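Local coordinates for protein plasmid stabilization system (Mesorhizobium opportunistum, PDB 5CEG) that probably acts as the ParE-like toxin of a type II toxin-antitoxin system, in which a partner antitoxin would be expected to neutralise it, at residues Asp49-Arg54 with Phe83-Glu88; Ala53-Leu58 with Val101-Val106. All coordinates share one frame; numbering follows the deposited sequence.

Both contacts attach helix 41-60 to one face of the mixed sheet, and their centres lie 5 Å apart near the centre of the folded chain. Contact 1 uses residues 49-54 and strand 83-90; contact 2 uses the overlapping segment 53-58 and strand 100-108. The helix comes first in the sequence, and the two strands follow one after the other as antiparallel neighbours. Their pairing joins the contacts, with Leu86 O 2.7 Å from Val104 N, while Tyr87 OH of contact 1 packs 3.4 Å from Leu58 CD1 of contact 2. Successive helical turns thus pack on neighbouring strands and form part of the hydrophobic core of this RelE/ParE-family toxin.

Contact 1: Asp49-Arg54 with Phe83-Glu88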
# COMPACT_ATOMS: atom_id res chain seq x y z
N ASP B 49 -29.73 3.23 11.88
CA ASP B 49 -30.79 2.55 11.13
C ASP B 49 -30.26 1.29 10.48
O ASP B 49 -30.90 0.23 10.51
CB ASP B 49 -31.37 3.47 10.05
CG ASP B 49 -32.13 4.66 10.61
OD1 ASP B 49 -32.67 4.57 11.73
OD2 ASP B 49 -32.21 5.67 9.89
N GLN B 50 -29.06 1.39 9.89
CA GLN B 50 -28.47 0.28 9.16
C GLN B 50 -28.00 -0.83 10.10
O GLN B 50 -28.18 -2.02 9.81
CB GLN B 50 -27.31 0.78 8.29
CG GLN B 50 -27.82 1.70 7.17
CD GLN B 50 -26.73 2.52 6.50
OE1 GLN B 50 -25.54 2.33 6.74
NE2 GLN B 50 -27.14 3.47 5.67
N LEU B 51 -27.40 -0.43 11.22
CA LEU B 51 -26.88 -1.42 12.15
C LEU B 51 -28.03 -2.15 12.85
O LEU B 51 -27.96 -3.36 13.06
CB LEU B 51 -25.95 -0.77 13.17
CG LEU B 51 -24.59 -0.35 12.59
CD1 LEU B 51 -23.91 0.67 13.49
CD2 LEU B 51 -23.69 -1.59 12.39
N GLU B 52 -29.08 -1.42 13.20
CA GLU B 52 -30.26 -2.05 13.80
C GLU B 52 -30.90 -3.03 12.81
O GLU B 52 -31.28 -4.15 13.19
CB GLU B 52 -31.29 -1.00 14.23
CG GLU B 52 -32.51 -1.62 14.90
CD GLU B 52 -33.55 -0.60 15.32
OE1 GLU B 52 -33.57 0.52 14.75
OE2 GLU B 52 -34.35 -0.92 16.22
N ALA B 53 -30.98 -2.63 11.55
CA ALA B 53 -31.57 -3.51 10.53
C ALA B 53 -30.75 -4.79 10.38
O ALA B 53 -31.31 -5.88 10.27
CB ALA B 53 -31.68 -2.79 9.19
N ARG B 54 -29.43 -4.67 10.38
CA ARG B 54 -28.59 -5.84 10.21
C ARG B 54 -28.72 -6.77 11.42
O ARG B 54 -28.73 -7.99 11.27
CB ARG B 54 -27.12 -5.43 9.99
CG ARG B 54 -26.22 -6.53 9.39
CD ARG B 54 -26.63 -6.89 7.95
NE ARG B 54 -25.51 -7.41 7.16
CZ ARG B 54 -25.64 -8.27 6.15
NH1 ARG B 54 -26.84 -8.72 5.80
NH2 ARG B 54 -24.55 -8.67 5.47
N PHE B 83 -18.64 -1.05 8.75
CA PHE B 83 -18.47 -1.77 10.01
C PHE B 83 -18.44 -3.28 9.81
O PHE B 83 -18.99 -3.82 8.85
CB PHE B 83 -19.60 -1.41 10.99
CG PHE B 83 -19.81 0.06 11.12
CD1 PHE B 83 -18.90 0.84 11.82
CD2 PHE B 83 -20.90 0.67 10.52
CE1 PHE B 83 -19.09 2.20 11.92
CE2 PHE B 83 -21.09 2.03 10.62
CZ PHE B 83 -20.19 2.80 11.31
N VAL B 84 -17.79 -3.95 10.75
CA VAL B 84 -17.78 -5.39 10.81
C VAL B 84 -18.38 -5.78 12.15
O VAL B 84 -17.90 -5.34 13.20
CB VAL B 84 -16.33 -5.92 10.69
CG1 VAL B 84 -16.27 -7.37 11.00
CG2 VAL B 84 -15.77 -5.61 9.28
N LEU B 85 -19.46 -6.56 12.12
CA LEU B 85 -20.03 -7.08 13.36
C LEU B 85 -19.35 -8.40 13.69
O LEU B 85 -19.36 -9.31 12.87
CB LEU B 85 -21.54 -7.30 13.24
CG LEU B 85 -22.50 -6.13 12.98
CD1 LEU B 85 -23.92 -6.67 12.85
CD2 LEU B 85 -22.46 -5.11 14.08
N LEU B 86 -18.77 -8.51 14.88
CA LEU B 86 -18.21 -9.78 15.34
C LEU B 86 -19.18 -10.39 16.33
O LEU B 86 -19.57 -9.73 17.29
CB LEU B 86 -16.84 -9.59 16.00
CG LEU B 86 -15.75 -8.92 15.18
CD1 LEU B 86 -14.48 -8.79 16.02
CD2 LEU B 86 -15.49 -9.74 13.92
N TYR B 87 -19.58 -11.63 16.12
CA TYR B 87 -20.57 -12.24 17.00
C TYR B 87 -20.38 -13.75 17.10
O TYR B 87 -19.61 -14.34 16.34
CB TYR B 87 -21.99 -11.93 16.51
CG TYR B 87 -22.50 -12.79 15.36
CD1 TYR B 87 -22.27 -12.44 14.03
CD2 TYR B 87 -23.23 -13.94 15.62
CE1 TYR B 87 -22.76 -13.23 12.99
CE2 TYR B 87 -23.72 -14.73 14.59
CZ TYR B 87 -23.47 -14.38 13.28
OH TYR B 87 -23.97 -15.19 12.26
N GLU B 88 -21.11 -14.37 18.01
CA GLU B 88 -21.18 -15.83 18.05
C GLU B 88 -22.61 -16.27 18.31
O GLU B 88 -23.41 -15.49 18.82
CB GLU B 88 -20.26 -16.41 19.13
CG GLU B 88 -20.57 -15.86 20.52
CD GLU B 88 -19.76 -16.49 21.64
OE1 GLU B 88 -18.81 -17.26 21.36
OE2 GLU B 88 -20.08 -16.20 22.81
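Leu51 drops from helix 41-60 onto Phe83 and Leu85 of strand 83-90, the central helix-on-sheet packing of a ParE-type toxin, in which a pair of helices lies against a curved sheet. The local axes are 11.1 Å apart, and the helix and strand run in roughly the same direction, 33° from parallel. No hydrogen bond links the segments; apolar contact joins them.

Among the hydrophobic pairs, one methyl of Leu51 does the work. With CG placed anti to the carbonyl carbon (chi1 -73°), its CD2 reaches between the two strand residues: it lies 4.0 Å from Phe83 CD2, where the side chains meet at about a right angle, and 4.1 Å from Leu85 CD2. Phe83 and Leu85, two apart in the strand, both turn toward the helix, whereas Val84 between them points away. Around this site Leu29 and Ile32 of helix 23-37 close in on Leu51 and Phe83 respectively, and the ring of Tyr47 makes an edge-to-face contact with that of Phe83.

A second kind of contact comes from the aliphatic part of Arg54. Its guanidinium group is hydrogen-bonded to Gln57 and to the backbone oxygen of Val79 in the adjacent strand. The bend at chi2 (65°) turns this charged end away from Leu85. What remains against the strand is a methylene-to-methyl touch, Arg54 CG to Leu85 CD1 at 4.2 Å.

Contact 2: Ala53-Leu58 with Val101-Val106; sequences ARALQL and VEIVRV
Leu58 and Val101 meet obliquely, branch against branch, where helix 41-60 passes over strand 100-108. Leu58 CD2 approaches Val101 CG1 to 3.8 Å, and CG of the same leucine follows at 4.0 Å from that methyl, so the valine methyl lies against the CG-CD2 side of the leucine. Both side chains extend anti to their backbone N, Leu58 CG at chi1 -175° and Val101 CG1 likewise, which sets the two groups against each other between helix and strand. Tyr87 of strand 83-90 touches both residues, and Pro62 also packs on Val101.

One turn back, Ala55 offers a single methyl. Its CB lies 4.2 Å from CD1 of Ile103, and Leu58 CD2 is 4.3 Å from the same CD1; since Ile103 occupies two conformers, both distances apply to one of them. In this RelE/ParE-type fold, with helices packed on a largely antiparallel sheet, the segments run roughly antiparallel, at 147°, and Val101 and Ile103 turn toward the helix while the intervening Glu102 points away. Leu19 and Trp21 of the neighbouring strand 18-21 flank Ile103, extending the hydrophobic layer.

After Ile103 the strand carries a classic beta bulge, in which Val104 and Arg105 both face Leu86. Arg105 NE forms a salt bridge with Asp28.

On the helix itself, Arg54 NH1 donates to Gln57 OE1 at 3.0 Å, almost straight at 163°, with the oxygen in the guanidinium plane. The same guanidinium reaches a second subunit of this protein, where NH2 bonds to Gly65 O and NH1 to Arg63 O.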
# COMPACT_ATOMS: atom_id res chain seq x y z
N ALA B 53 -30.98 -2.63 11.55
CA ALA B 53 -31.57 -3.51 10.53
C ALA B 53 -30.75 -4.79 10.38
O ALA B 53 -31.31 -5.88 10.27
CB ALA B 53 -31.68 -2.79 9.19
N ARG B 54 -29.43 -4.67 10.38
CA ARG B 54 -28.59 -5.84 10.21
C ARG B 54 -28.72 -6.77 11.42
O ARG B 54 -28.73 -7.99 11.27
CB ARG B 54 -27.12 -5.43 9.99
CG ARG B 54 -26.22 -6.53 9.39
CD ARG B 54 -26.63 -6.89 7.95
NE ARG B 54 -25.51 -7.41 7.16
CZ ARG B 54 -25.64 -8.27 6.15
NH1 ARG B 54 -26.84 -8.72 5.80
NH2 ARG B 54 -24.55 -8.67 5.47
N ALA B 55 -28.81 -6.19 12.62
CA ALA B 55 -28.96 -7.00 13.83
C ALA B 55 -30.30 -7.73 13.87
O ALA B 55 -30.38 -8.86 14.36
CB ALA B 55 -28.78 -6.14 15.07
N LEU B 56 -31.35 -7.09 13.37
CA LEU B 56 -32.68 -7.70 13.30
C LEU B 56 -32.67 -8.87 12.34
O LEU B 56 -33.28 -9.91 12.61
CB LEU B 56 -33.74 -6.68 12.87
CG LEU B 56 -34.12 -5.60 13.88
CD1 LEU B 56 -34.95 -4.51 13.21
CD2 LEU B 56 -34.89 -6.21 15.05
N GLN B 57 -31.98 -8.73 11.21
CA GLN B 57 -31.79 -9.85 10.29
C GLN B 57 -31.11 -11.02 10.98
O GLN B 57 -31.47 -12.18 10.80
CB GLN B 57 -30.94 -9.45 9.08
CG GLN B 57 -31.60 -8.61 8.04
CD GLN B 57 -30.70 -8.44 6.83
OE1 GLN B 57 -29.50 -8.23 6.98
NE2 GLN B 57 -31.27 -8.55 5.64
N LEU B 58 -30.09 -10.69 11.77
CA LEU B 58 -29.29 -11.71 12.41
C LEU B 58 -30.10 -12.48 13.45
O LEU B 58 -29.93 -13.68 13.61
CB LEU B 58 -28.06 -11.06 13.05
CG LEU B 58 -27.01 -11.97 13.67
CD1 LEU B 58 -26.52 -13.01 12.67
CD2 LEU B 58 -25.86 -11.13 14.20
N VAL B 101 -27.81 -15.10 20.16
CA VAL B 101 -26.73 -14.51 19.38
C VAL B 101 -26.13 -13.44 20.28
O VAL B 101 -26.87 -12.61 20.80
CB VAL B 101 -27.23 -13.90 18.07
CG1 VAL B 101 -26.21 -12.91 17.49
CG2 VAL B 101 -27.54 -15.01 17.08
N GLU B 102 -24.81 -13.46 20.49
CA GLU B 102 -24.15 -12.36 21.18
C GLU B 102 -23.28 -11.57 20.20
O GLU B 102 -22.35 -12.12 19.64
CB GLU B 102 -23.27 -12.83 22.34
CG GLU B 102 -22.53 -11.62 22.99
CD GLU B 102 -21.54 -11.97 24.09
OE1 GLU B 102 -21.47 -13.14 24.51
OE2 GLU B 102 -20.84 -11.03 24.55
N ILE B 103 -23.60 -10.29 20.01
CA ILE B 103 -22.72 -9.42 19.24
C ILE B 103 -21.62 -8.93 20.18
O ILE B 103 -21.87 -8.25 21.17
CB ILE B 103 -23.49 -8.26 18.59
CG1 ILE B 103 -24.54 -8.83 17.63
CG2 ILE B 103 -22.53 -7.32 17.86
CD1 ILE B 103 -25.36 -7.81 16.87
N VAL B 104 -20.39 -9.34 19.88
CA VAL B 104 -19.27 -9.11 20.78
C VAL B 104 -18.59 -7.75 20.57
O VAL B 104 -18.24 -7.07 21.53
CB VAL B 104 -18.26 -10.26 20.65
CG1 VAL B 104 -17.04 -10.03 21.55
CG2 VAL B 104 -18.94 -11.58 21.02
N ARG B 105 -18.42 -7.33 19.30
CA ARG B 105 -17.89 -5.99 18.96
C ARG B 105 -18.55 -5.47 17.69
O ARG B 105 -18.98 -6.27 16.85
CB ARG B 105 -16.38 -5.98 18.71
CG ARG B 105 -15.51 -6.41 19.88
CD ARG B 105 -15.63 -5.47 21.07
NE ARG B 105 -15.24 -4.07 20.84
CZ ARG B 105 -14.10 -3.53 21.25
NH1 ARG B 105 -13.18 -4.27 21.85
NH2 ARG B 105 -13.88 -2.23 21.06
N VAL B 106 -18.57 -4.16 17.56
CA VAL B 106 -18.85 -3.49 16.29
C VAL B 106 -17.58 -2.72 15.89
O VAL B 106 -17.20 -1.75 16.55
CB VAL B 106 -20.05 -2.53 16.38
CG1 VAL B 106 -20.36 -1.96 14.99
CG2 VAL B 106 -21.28 -3.26 16.95